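PDB 4ZAS: CalS13 from Micromonospora echinospora, which probably transfers an amino group to a keto sugar nucleotide, using pyridoxal 5'-phosphate as its cofactor. Local coordinates for residues A[113-116]-A[117-121]; A[175-178]-A[179-183]; A[242-245]-A[246-249]; A[288-291]-A[292-296]; A[393-396]-A[397-401]. One frame throughout, in Å; residues are numbered along the deposited sequence.

Interaction 1: A[113-116]-A[117-121]. With T46 (dTDP-4-keto-6-deoxyglucose), chain H.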
# COMPACT_ATOMS: atom_id res chain seq x y z
N PRO A 113 3.45 -22.58 -4.03
CA PRO A 113 2.77 -21.98 -5.18
C PRO A 113 1.25 -22.08 -5.11
O PRO A 113 0.55 -21.38 -5.85
CB PRO A 113 3.32 -22.78 -6.37
CG PRO A 113 3.76 -24.04 -5.81
CD PRO A 113 4.11 -23.84 -4.37
N LEU A 114 0.74 -22.92 -4.20
CA LEU A 114 -0.70 -23.04 -4.00
C LEU A 114 -1.16 -22.01 -2.98
O LEU A 114 -1.23 -22.28 -1.77
CB LEU A 114 -1.08 -24.46 -3.57
CG LEU A 114 -2.57 -24.75 -3.39
CD1 LEU A 114 -3.30 -24.23 -4.57
CD2 LEU A 114 -2.80 -26.26 -3.27
N THR A 115 -1.49 -20.84 -3.49
CA THR A 115 -1.82 -19.71 -2.64
C THR A 115 -2.19 -18.54 -3.52
O THR A 115 -2.09 -18.62 -4.75
CB THR A 115 -0.62 -19.32 -1.71
OG1 THR A 115 -0.99 -18.27 -0.81
CG2 THR A 115 0.58 -18.90 -2.54
N PHE A 116 -2.64 -17.45 -2.89
CA PHE A 116 -2.87 -16.19 -3.59
C PHE A 116 -1.53 -15.59 -4.00
O PHE A 116 -0.55 -15.70 -3.24
CB PHE A 116 -3.63 -15.21 -2.70
CG PHE A 116 -3.95 -13.90 -3.36
CD1 PHE A 116 -4.74 -13.86 -4.49
CD2 PHE A 116 -3.48 -12.71 -2.82
CE1 PHE A 116 -5.05 -12.64 -5.09
CE2 PHE A 116 -3.78 -11.50 -3.41
CZ PHE A 116 -4.58 -11.47 -4.53
N GLU A 117 -1.47 -14.97 -5.17
CA GLU A 117 -0.23 -14.36 -5.66
C GLU A 117 0.35 -13.31 -4.69
O GLU A 117 1.56 -13.10 -4.65
CB GLU A 117 -0.43 -13.71 -7.03
CG GLU A 117 -0.58 -14.70 -8.20
CD GLU A 117 -2.00 -15.23 -8.44
OE1 GLU A 117 -2.92 -14.97 -7.63
OE2 GLU A 117 -2.19 -15.87 -9.49
N GLY A 118 -0.50 -12.67 -3.89
CA GLY A 118 -0.02 -11.70 -2.91
C GLY A 118 0.96 -12.31 -1.93
O GLY A 118 1.76 -11.61 -1.29
N THR A 119 0.91 -13.62 -1.79
CA THR A 119 1.86 -14.32 -0.95
C THR A 119 3.26 -14.24 -1.52
O THR A 119 4.21 -14.03 -0.79
CB THR A 119 1.46 -15.80 -0.78
OG1 THR A 119 0.17 -15.87 -0.16
CG2 THR A 119 2.49 -16.55 0.06
N ASN A 120 3.39 -14.35 -2.83
CA ASN A 120 4.69 -14.60 -3.41
C ASN A 120 5.35 -13.40 -4.13
O ASN A 120 6.58 -13.28 -4.13
CB ASN A 120 4.58 -15.77 -4.39
CG ASN A 120 4.28 -17.08 -3.69
OD1 ASN A 120 4.85 -17.38 -2.64
ND2 ASN A 120 3.38 -17.87 -4.26
N TRP A 121 4.56 -12.51 -4.71
CA TRP A 121 5.17 -11.39 -5.41
C TRP A 121 5.99 -10.47 -4.50
O TRP A 121 6.97 -9.90 -4.96
CB TRP A 121 4.11 -10.57 -6.15
CG TRP A 121 3.38 -11.26 -7.31
CD1 TRP A 121 2.29 -10.77 -7.97
CD2 TRP A 121 3.66 -12.54 -7.93
NE1 TRP A 121 1.88 -11.64 -8.94
CE2 TRP A 121 2.70 -12.73 -8.94
CE3 TRP A 121 4.63 -13.54 -7.72
CZ2 TRP A 121 2.68 -13.87 -9.75
CZ3 TRP A 121 4.60 -14.67 -8.53
CH2 TRP A 121 3.63 -14.83 -9.53
C4 T46 H . -7.55 -12.80 -2.57
C5 T46 H . -8.43 -13.96 -3.12
C6 T46 H . -8.03 -15.22 -2.41
C21 T46 H . -17.92 -8.96 -2.47
O21 T46 H . -19.07 -9.27 -2.35
N31 T46 H . -17.35 -7.62 -2.01
C41 T46 H . -15.95 -7.27 -2.16
O41 T46 H . -15.56 -6.22 -1.79
C51 T46 H . -15.01 -8.21 -2.78
C5A T46 H . -13.51 -7.80 -2.92
C61 T46 H . -15.50 -9.53 -3.24
N11 T46 H . -16.91 -9.90 -3.09
C1, T46 H . -17.46 -11.20 -3.55
C2, T46 H . -17.48 -11.22 -4.90
C3, T46 H . -16.89 -12.67 -5.40
O3, T46 H . -18.04 -13.52 -5.69
O4, T46 H . -16.65 -12.39 -3.08
C4, T46 H . -16.20 -13.17 -4.44
C5, T46 H . -14.69 -12.98 -4.68
O5, T46 H . -14.45 -11.63 -5.09
P T46 H . -13.10 -11.32 -6.00
O1P T46 H . -13.51 -11.10 -7.45
O2P T46 H . -12.41 -10.10 -5.45
OPP T46 H . -12.10 -12.65 -5.84
P2 T46 H . -10.44 -12.70 -6.12
O4P T46 H . -10.01 -14.09 -6.58
O3P T46 H . -10.10 -11.66 -7.18
O1 T46 H . -9.58 -12.30 -4.77
C1 T46 H . -10.19 -12.38 -3.54
C2 T46 H . -9.56 -11.27 -2.75
O2 T46 H . -9.95 -10.00 -3.37
C3 T46 H . -8.09 -11.42 -2.86
O3 T46 H . -7.43 -10.44 -2.01
O4 T46 H . -6.53 -13.01 -2.03
O5 T46 H . -9.86 -13.70 -2.97
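Thr115 and Thr119 meet through their hydroxyls: Thr115 OG1 donates to Thr119 OG1 at 2.7 Å, one turn further along the chain. The bond depends on two different first torsions. Thr115 holds OG1 opposite its backbone N (chi1 -176°), whereas Thr119 keeps OG1 beside its own N (chi1 -62°), which swings the oxygen back toward the residues before it. Thr119 OG1 is shared further, with a hydrogen bond to Asp193. The methyl of Thr115 is also engaged, since CG2 lies 3.4 Å from Asn120 ND2, an amide nitrogen that is itself bonded to Asn356 and to the carbonyl of Thr112. Between these contacts Thr119 N donates to Phe116 O over 2.9 Å, coming from above the carbonyl plane, and so closes the turn. Phe116, with CG trans to its N, presents its ring to the sugar. One face receives the keto oxygen of dTDP-4-keto-6-deoxyglucose, with O4 2.9 Å above the plane near the ring centre. Gly118 packs obliquely against the Phe116 ring, its N 3.2 Å from CD2; a beta carbon on Gly118 would fall too close to CD2. Trp248 of the second subunit meets the same ring at about 50°. This turn, between strand 108-111 and helix 121-125, is thus part of the sugar-nucleotide pocket and touches, through a weak bond from Thr119 to N1, the modified residue at position 222, probably the active-site lysine carrying pyridoxal phosphate.

Interaction 2: A[175-178]-A[179-183]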
# COMPACT_ATOMS: atom_id res chain seq x y z
N ALA A 175 11.05 -28.03 13.57
CA ALA A 175 12.05 -29.09 13.65
C ALA A 175 12.81 -29.24 12.34
O ALA A 175 14.02 -29.45 12.33
CB ALA A 175 11.40 -30.41 14.01
N VAL A 176 12.09 -29.13 11.24
CA VAL A 176 12.70 -29.28 9.93
C VAL A 176 13.64 -28.11 9.67
O VAL A 176 14.77 -28.30 9.22
CB VAL A 176 11.62 -29.44 8.86
CG1 VAL A 176 12.16 -29.14 7.49
CG2 VAL A 176 11.07 -30.84 8.91
N VAL A 177 13.19 -26.89 9.97
CA VAL A 177 14.07 -25.75 9.77
C VAL A 177 15.29 -25.84 10.67
O VAL A 177 16.40 -25.57 10.22
CB VAL A 177 13.35 -24.42 10.03
CG1 VAL A 177 14.35 -23.28 10.10
CG2 VAL A 177 12.30 -24.17 8.94
N ASP A 178 15.09 -26.27 11.91
CA ASP A 178 16.18 -26.36 12.88
C ASP A 178 17.21 -27.41 12.49
O ASP A 178 18.40 -27.20 12.70
CB ASP A 178 15.64 -26.62 14.30
CG ASP A 178 15.01 -25.36 14.92
OD1 ASP A 178 15.14 -24.27 14.32
OD2 ASP A 178 14.40 -25.44 16.01
N ARG A 179 16.76 -28.55 11.97
CA ARG A 179 17.68 -29.61 11.54
C ARG A 179 18.45 -29.22 10.27
O ARG A 179 19.66 -29.42 10.19
CB ARG A 179 16.91 -30.93 11.35
CG ARG A 179 17.76 -32.12 10.89
CD ARG A 179 16.91 -33.37 10.69
NE ARG A 179 17.69 -34.60 10.53
CZ ARG A 179 18.10 -35.37 11.53
NH1 ARG A 179 17.84 -35.02 12.78
NH2 ARG A 179 18.80 -36.47 11.28
N ALA A 180 17.76 -28.65 9.29
CA ALA A 180 18.38 -28.27 8.01
C ALA A 180 19.43 -27.16 8.16
O ALA A 180 20.40 -27.11 7.39
CB ALA A 180 17.30 -27.83 7.02
N THR A 181 19.23 -26.26 9.11
CA THR A 181 20.09 -25.09 9.23
C THR A 181 21.01 -25.13 10.46
O THR A 181 21.39 -24.10 10.99
CB THR A 181 19.23 -23.81 9.29
OG1 THR A 181 18.51 -23.76 10.53
CG2 THR A 181 18.24 -23.80 8.16
N ALA A 182 21.43 -26.33 10.85
CA ALA A 182 22.23 -26.51 12.06
C ALA A 182 23.51 -25.67 12.08
O ALA A 182 23.74 -24.93 13.04
CB ALA A 182 22.56 -27.96 12.24
N GLY A 183 24.34 -25.77 11.05
CA GLY A 183 25.60 -25.03 11.06
C GLY A 183 25.56 -23.59 10.55
O GLY A 183 26.50 -22.83 10.74
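Val177 and Thr181 meet near the end of a helix, where one residue holds one carbonyl twice. Backbone bonds come first. Arg179 N reaches Ala175 O at 2.9 Å and Ala180 N reaches Val176 O at 3.0 Å, the ordinary i to i+4 pattern. Thr181 N continues it to Val177 O at 3.1 Å, although the N-H...O angle is only 140° and Thr181 is already the first residue to leave helical geometry. The side-chain hydrogen bond falls on that same acceptor: Thr181 OG1 donates to Val177 O over 2.8 Å, and the two donors approach from opposite faces of the carbonyl plane. A chi1 of 69° makes this possible, because it tucks OG1 between the backbone N and the carbonyl carbon, turned back along the helix. The methyl CG2 stays close as well, 3.3 Å from Val177 O. The remaining contacts are of beta carbons with carbonyl oxygens: Arg179 CB lies 3.4 Å from Ala175 O before its extended chain leads off, and Ala180 CB sits at a like distance from Val176 O. Thr181 also packs on Ile151 and Pro188 of the flanking loops. Charge enters through Asp178, whose OD1 pairs with Arg187 in the loop that follows. The arrangement is the C-terminal end of helix 170-180, the crossover of a beta-alpha-beta unit joining parallel strands 155-161 and 189-193 of the large mixed sheet.

Interaction 3: A[242-245]-A[246-249]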
# COMPACT_ATOMS: atom_id res chain seq x y z
N ARG A 242 11.60 -2.98 14.70
CA ARG A 242 12.08 -2.80 13.33
C ARG A 242 10.97 -2.66 12.29
O ARG A 242 11.08 -1.86 11.36
CB ARG A 242 13.01 -3.94 12.93
CG ARG A 242 13.74 -3.62 11.64
CD ARG A 242 14.82 -4.63 11.30
NE ARG A 242 15.63 -5.02 12.45
CZ ARG A 242 16.76 -4.42 12.80
NH1 ARG A 242 17.24 -3.40 12.09
NH2 ARG A 242 17.43 -4.86 13.86
N LEU A 243 9.91 -3.44 12.43
CA LEU A 243 8.85 -3.42 11.43
C LEU A 243 7.99 -2.19 11.58
O LEU A 243 7.48 -1.68 10.60
CB LEU A 243 8.01 -4.68 11.52
CG LEU A 243 8.23 -5.53 10.28
CD1 LEU A 243 9.69 -5.76 10.14
CD2 LEU A 243 7.49 -6.86 10.33
N ARG A 244 7.84 -1.74 12.82
CA ARG A 244 7.05 -0.54 13.10
C ARG A 244 7.77 0.64 12.43
O ARG A 244 7.14 1.52 11.83
CB ARG A 244 6.92 -0.33 14.61
CG ARG A 244 5.61 0.28 15.04
CD ARG A 244 5.42 0.26 16.55
NE ARG A 244 5.64 1.59 17.13
CZ ARG A 244 4.69 2.53 17.22
NH1 ARG A 244 3.46 2.28 16.79
NH2 ARG A 244 4.98 3.71 17.74
N LEU A 245 9.10 0.59 12.48
CA LEU A 245 9.95 1.58 11.85
C LEU A 245 9.78 1.60 10.35
O LEU A 245 9.56 2.67 9.76
CB LEU A 245 11.43 1.31 12.18
CG LEU A 245 12.19 2.25 13.09
CD1 LEU A 245 13.63 1.81 13.17
CD2 LEU A 245 12.11 3.67 12.53
N ARG A 246 9.95 0.44 9.71
CA ARG A 246 9.89 0.38 8.26
C ARG A 246 8.48 0.59 7.75
O ARG A 246 8.26 0.75 6.54
CB ARG A 246 10.44 -0.93 7.74
CG ARG A 246 11.88 -1.13 8.06
CD ARG A 246 12.42 -2.38 7.41
NE ARG A 246 13.83 -2.55 7.73
CZ ARG A 246 14.59 -3.54 7.27
NH1 ARG A 246 14.05 -4.44 6.46
NH2 ARG A 246 15.87 -3.61 7.60
N ARG A 247 7.51 0.55 8.66
CA ARG A 247 6.13 0.75 8.28
C ARG A 247 5.89 2.19 7.83
O ARG A 247 5.03 2.43 6.97
CB ARG A 247 5.20 0.40 9.43
CG ARG A 247 3.76 0.59 9.08
CD ARG A 247 2.85 0.22 10.20
NE ARG A 247 3.10 0.94 11.43
CZ ARG A 247 2.34 0.76 12.51
NH1 ARG A 247 1.33 -0.11 12.45
NH2 ARG A 247 2.57 1.43 13.64
N TRP A 248 6.64 3.12 8.40
CA TRP A 248 6.50 4.54 8.10
C TRP A 248 7.86 5.15 7.72
O TRP A 248 8.44 5.96 8.44
CB TRP A 248 5.86 5.27 9.30
CG TRP A 248 5.74 6.76 9.13
CD1 TRP A 248 6.47 7.73 9.78
CD2 TRP A 248 4.90 7.45 8.21
NE1 TRP A 248 6.11 8.98 9.33
CE2 TRP A 248 5.15 8.84 8.36
CE3 TRP A 248 3.96 7.04 7.27
CZ2 TRP A 248 4.49 9.81 7.62
CZ3 TRP A 248 3.29 8.00 6.54
CH2 TRP A 248 3.56 9.37 6.71
N LEU A 249 8.37 4.72 6.56
CA LEU A 249 9.55 5.32 5.92
C LEU A 249 10.85 5.34 6.71
O LEU A 249 11.81 6.00 6.29
CB LEU A 249 9.23 6.76 5.49
CG LEU A 249 8.04 6.81 4.53
CD1 LEU A 249 7.27 8.07 4.73
CD2 LEU A 249 8.51 6.69 3.08
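Arg246 CG stands beside its backbone N (chi1 -63°) and the chain runs straight out to NE, while Arg242 CG lies trans to its N (chi1 -168°) and its chain bends at chi3; with these torsions the two side chains run side by side, pointing the same way. Arg242 CD lies over a face of the Arg246 guanidinium, 4.0 Å from NH2, and the two guanidinium planes stand 77° apart. Arg242 is salt-bridged to Glu266, to which Arg246 NE makes a long, weak ion pair; the Arg246 NH groups bond Arg95 O and Ser91 OG. With a leucine in place of Arg246, those two oxygens would probably lose their donors and Arg242 CD the flat group it lies over. Arg244 and Arg247 form a closer pair of like charges, NH1 to NH2 3.4 Å, which is probably tolerated because Arg247 NH1 is salt-bridged to Glu64. Helical bonding weakens along the backbone: Arg246 N bonds Arg242 O at 3.0 Å, Arg247 N bonds weakly, and Trp248 N falls back to Leu245 O at 3.3 Å. This is the weakly bonded C-terminal end of helix 237-247, beyond which Trp248 makes a cation-pi contact with Arg253, a dTDP-binding residue of this protein.

Interaction 4: A[288-291]-A[292-296]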
# COMPACT_ATOMS: atom_id res chain seq x y z
N VAL A 288 -16.97 -11.09 15.26
CA VAL A 288 -16.30 -12.08 14.43
C VAL A 288 -16.36 -13.47 15.08
O VAL A 288 -16.37 -14.46 14.36
CB VAL A 288 -14.85 -11.65 14.10
CG1 VAL A 288 -13.95 -11.61 15.32
CG2 VAL A 288 -14.27 -12.53 13.00
N ASP A 289 -16.40 -13.55 16.41
CA ASP A 289 -16.41 -14.85 17.06
C ASP A 289 -17.62 -15.67 16.66
O ASP A 289 -17.50 -16.86 16.35
CB ASP A 289 -16.38 -14.69 18.58
CG ASP A 289 -15.03 -14.21 19.08
OD1 ASP A 289 -14.18 -13.88 18.22
OD2 ASP A 289 -14.83 -14.15 20.31
N GLU A 290 -18.79 -15.03 16.61
CA GLU A 290 -19.99 -15.72 16.18
C GLU A 290 -19.90 -16.11 14.70
O GLU A 290 -20.37 -17.18 14.31
CB GLU A 290 -21.24 -14.87 16.46
CG GLU A 290 -22.52 -15.39 15.80
CD GLU A 290 -22.93 -16.80 16.27
OE1 GLU A 290 -22.50 -17.25 17.36
OE2 GLU A 290 -23.69 -17.47 15.53
N LEU A 291 -19.31 -15.25 13.87
CA LEU A 291 -19.16 -15.58 12.46
C LEU A 291 -18.25 -16.79 12.27
O LEU A 291 -18.53 -17.66 11.46
CB LEU A 291 -18.61 -14.40 11.66
CG LEU A 291 -19.49 -13.16 11.76
CD1 LEU A 291 -19.02 -12.10 10.77
CD2 LEU A 291 -20.97 -13.52 11.58
N LEU A 292 -17.16 -16.82 13.03
CA LEU A 292 -16.22 -17.93 12.96
C LEU A 292 -16.86 -19.23 13.44
O LEU A 292 -16.60 -20.30 12.87
CB LEU A 292 -14.98 -17.62 13.80
CG LEU A 292 -13.96 -18.75 13.82
CD1 LEU A 292 -13.38 -18.99 12.41
CD2 LEU A 292 -12.87 -18.48 14.87
N ARG A 293 -17.68 -19.15 14.49
CA ARG A 293 -18.36 -20.32 15.03
C ARG A 293 -19.26 -20.93 13.96
O ARG A 293 -19.36 -22.16 13.84
CB ARG A 293 -19.17 -19.96 16.27
CG ARG A 293 -19.70 -21.15 17.04
CD ARG A 293 -20.89 -20.77 17.93
NE ARG A 293 -22.01 -20.28 17.14
CZ ARG A 293 -22.87 -21.07 16.50
NH1 ARG A 293 -22.73 -22.39 16.57
NH2 ARG A 293 -23.86 -20.55 15.79
N ARG A 294 -19.91 -20.08 13.16
CA ARG A 294 -20.79 -20.57 12.11
C ARG A 294 -19.99 -21.24 10.97
O ARG A 294 -20.41 -22.27 10.45
CB ARG A 294 -21.66 -19.45 11.55
CG ARG A 294 -22.85 -19.08 12.44
CD ARG A 294 -23.85 -18.21 11.67
NE ARG A 294 -24.06 -16.92 12.31
CZ ARG A 294 -24.44 -15.82 11.66
NH1 ARG A 294 -24.66 -15.87 10.35
NH2 ARG A 294 -24.60 -14.68 12.32
N HIS A 295 -18.84 -20.66 10.60
CA HIS A 295 -17.94 -21.29 9.62
C HIS A 295 -17.63 -22.74 10.07
O HIS A 295 -17.76 -23.70 9.29
CB HIS A 295 -16.63 -20.50 9.46
CG HIS A 295 -16.66 -19.40 8.43
ND1 HIS A 295 -15.93 -19.47 7.26
CD2 HIS A 295 -17.27 -18.19 8.42
CE1 HIS A 295 -16.11 -18.35 6.56
NE2 HIS A 295 -16.93 -17.57 7.24
N ARG A 296 -17.21 -22.91 11.32
CA ARG A 296 -16.78 -24.21 11.81
C ARG A 296 -17.91 -25.20 11.90
O ARG A 296 -17.73 -26.39 11.63
CB ARG A 296 -16.08 -24.09 13.16
CG ARG A 296 -14.69 -23.53 13.05
CD ARG A 296 -14.10 -23.20 14.39
NE ARG A 296 -12.68 -22.90 14.26
CZ ARG A 296 -11.99 -22.17 15.12
NH1 ARG A 296 -12.58 -21.64 16.19
NH2 ARG A 296 -10.70 -21.96 14.91
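Glu290 can be followed outward from the helix to see how one carboxylate holds two arginines. From CB the chain sets CG trans to the backbone N (chi1 169°) and then bends at chi2 (60°), curling toward the following turn. CG passes 4.1 Å from Arg294 NE, and CD comes next, in the plane of the Arg293 guanidinium and at its edge. The two oxygens divide the work. OE1 accepts from Arg293 NE at 3.1 Å on its syn side, though the donor is tilted well out of the carboxylate plane. OE2 accepts from Arg293 NH2, also syn and at 3.1 Å, and on its anti side from Arg294 NE at 3.3 Å. Arg293 thus grips side-on with two nitrogens, while Arg294 adds a single bond to an oxygen already in use; three N-H groups fix the carboxylate's rotation. Both arginines have further partners, Arg293 NH1 at Glu297 and Arg294 NH1 at the carbonyl of Trp386. Leu291 CD2 lies 3.9 Å above one face of the Arg294 guanidinium, toward its rim. Replacing Arg294 by an alanine would probably leave Glu290 OE2 with Arg293 alone, deprive the Trp386 carbonyl of a donor and open a gap beside the leucine methyl. The His295 ring turns its edge to Leu291 O, CD2 3.3 Å away, and ND1 bonds the carbonyl of Phe325. Such i to i+3 and i to i+4 ion pairs form a salt-bridge network along the long helix 275-305.

Interaction 5: A[393-396]-A[397-401]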
# COMPACT_ATOMS: atom_id res chain seq x y z
N ARG A 393 -27.08 -24.90 3.31
CA ARG A 393 -26.10 -25.94 3.63
C ARG A 393 -26.56 -27.33 3.12
O ARG A 393 -25.77 -28.11 2.56
CB ARG A 393 -25.89 -25.97 5.14
CG ARG A 393 -24.56 -26.48 5.60
CD ARG A 393 -24.44 -26.30 7.10
NE ARG A 393 -25.54 -26.94 7.81
CZ ARG A 393 -25.74 -26.86 9.12
NH1 ARG A 393 -24.92 -26.13 9.88
NH2 ARG A 393 -26.76 -27.51 9.68
N SER A 394 -27.83 -27.64 3.34
CA SER A 394 -28.43 -28.87 2.86
C SER A 394 -28.39 -28.94 1.35
O SER A 394 -28.15 -29.99 0.76
CB SER A 394 -29.88 -28.97 3.33
OG SER A 394 -29.96 -29.02 4.74
N HIS A 395 -28.63 -27.79 0.72
CA HIS A 395 -28.68 -27.70 -0.72
C HIS A 395 -27.37 -28.05 -1.39
O HIS A 395 -27.36 -28.67 -2.45
CB HIS A 395 -29.11 -26.30 -1.14
CG HIS A 395 -29.25 -26.15 -2.62
ND1 HIS A 395 -30.18 -26.87 -3.35
CD2 HIS A 395 -28.57 -25.39 -3.51
CE1 HIS A 395 -30.07 -26.54 -4.62
NE2 HIS A 395 -29.10 -25.65 -4.75
N VAL A 396 -26.27 -27.60 -0.79
CA VAL A 396 -24.93 -27.92 -1.26
C VAL A 396 -24.68 -29.42 -1.20
O VAL A 396 -24.31 -30.05 -2.20
CB VAL A 396 -23.87 -27.18 -0.45
CG1 VAL A 396 -22.48 -27.72 -0.76
CG2 VAL A 396 -23.98 -25.68 -0.71
N VAL A 397 -24.89 -29.98 -0.03
CA VAL A 397 -24.74 -31.40 0.18
C VAL A 397 -25.62 -32.19 -0.78
O VAL A 397 -25.17 -33.14 -1.42
CB VAL A 397 -25.08 -31.75 1.63
CG1 VAL A 397 -25.24 -33.25 1.81
CG2 VAL A 397 -24.05 -31.15 2.58
N GLU A 398 -26.88 -31.76 -0.90
CA GLU A 398 -27.85 -32.49 -1.72
C GLU A 398 -27.42 -32.46 -3.18
O GLU A 398 -27.52 -33.46 -3.89
CB GLU A 398 -29.24 -31.87 -1.56
CG GLU A 398 -30.44 -32.82 -1.64
CD GLU A 398 -30.40 -33.94 -0.60
OE1 GLU A 398 -29.78 -33.75 0.48
OE2 GLU A 398 -31.03 -35.00 -0.84
N THR A 399 -26.93 -31.31 -3.62
CA THR A 399 -26.48 -31.12 -5.00
C THR A 399 -25.27 -31.98 -5.35
O THR A 399 -25.25 -32.62 -6.40
CB THR A 399 -26.11 -29.65 -5.26
OG1 THR A 399 -27.26 -28.83 -5.06
CG2 THR A 399 -25.58 -29.47 -6.69
N ILE A 400 -24.27 -31.99 -4.47
CA ILE A 400 -23.06 -32.78 -4.67
C ILE A 400 -23.43 -34.27 -4.78
O ILE A 400 -22.88 -34.99 -5.61
CB ILE A 400 -22.02 -32.52 -3.53
CG1 ILE A 400 -21.58 -31.06 -3.53
CG2 ILE A 400 -20.81 -33.42 -3.69
CD1 ILE A 400 -20.58 -30.68 -2.43
N LYS A 401 -24.40 -34.70 -3.97
CA LYS A 401 -24.88 -36.09 -3.98
C LYS A 401 -25.68 -36.47 -5.24
O LYS A 401 -25.88 -37.66 -5.52
CB LYS A 401 -25.72 -36.35 -2.72
CG LYS A 401 -24.90 -36.60 -1.45
CD LYS A 401 -25.79 -36.85 -0.23
CE LYS A 401 -24.97 -37.13 1.03
NZ LYS A 401 -25.82 -37.20 2.25
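His395 and Thr399 are set at a slant to each other, with the hydroxyl under the ring: Thr399 OG1 lies 3.6 Å from the imidazole plane, over its centre. That oxygen makes its hydrogen bond to the backbone instead, donating to His395 O at 2.6 Å. Thr399 N reaches the same acceptor at 2.9 Å from the other face of the carbonyl, so one residue grips one oxygen twice. The torsion responsible is chi1 of -61°, which lays OG1 beside the threonine's own N and points it back up the helix. His395, its CG trans to N, swings the ring over this hydroxyl while NE2 bonds the carbonyl of Ala345. Val396 and Ile400 follow a different rule, lying side by side and pointing the same way, with Val396 CG1 3.9 Å from Ile400 CD1. Ile400 CG1 also comes within 3.2 Å of Val396 O, the carbonyl that takes Ile400 N. Among the backbone bonds, Glu398 N reaches Ser394 O at 2.7 Å, whereas the bond from Val397 N to Arg393 O is weak. Around this segment of helix 390-401, Val396 and Val397 pack on helix 275-305 through Tyr302, Thr399 and Ile400 meet Leu342 of helix 335-344, and Val396 and Ile400 both rest on Ile382 of strand 379-382.

How the interactions relate
Read from the N terminus, the five contacts come in series; each lies within a single continuous stretch, so none closes a long loop and none nests in or crosses another. Interaction 1 forms the turn between strand 108-111 and helix 121-125, and interaction 2 ends the crossover helix serving the same mixed sheet. Interaction 3 ends helix 237-247; across the dimer its Leu249 packs on Phe116 of the other subunit's interaction 1. Interaction 4 lies within helix 275-305. Within one subunit interactions 4 and 5 lie closest in space, about 6 Å between nearest atoms, because helix 390-401 packs on helix 275-305, whereas interactions 3 and 5 lie about 48 Å apart between centres.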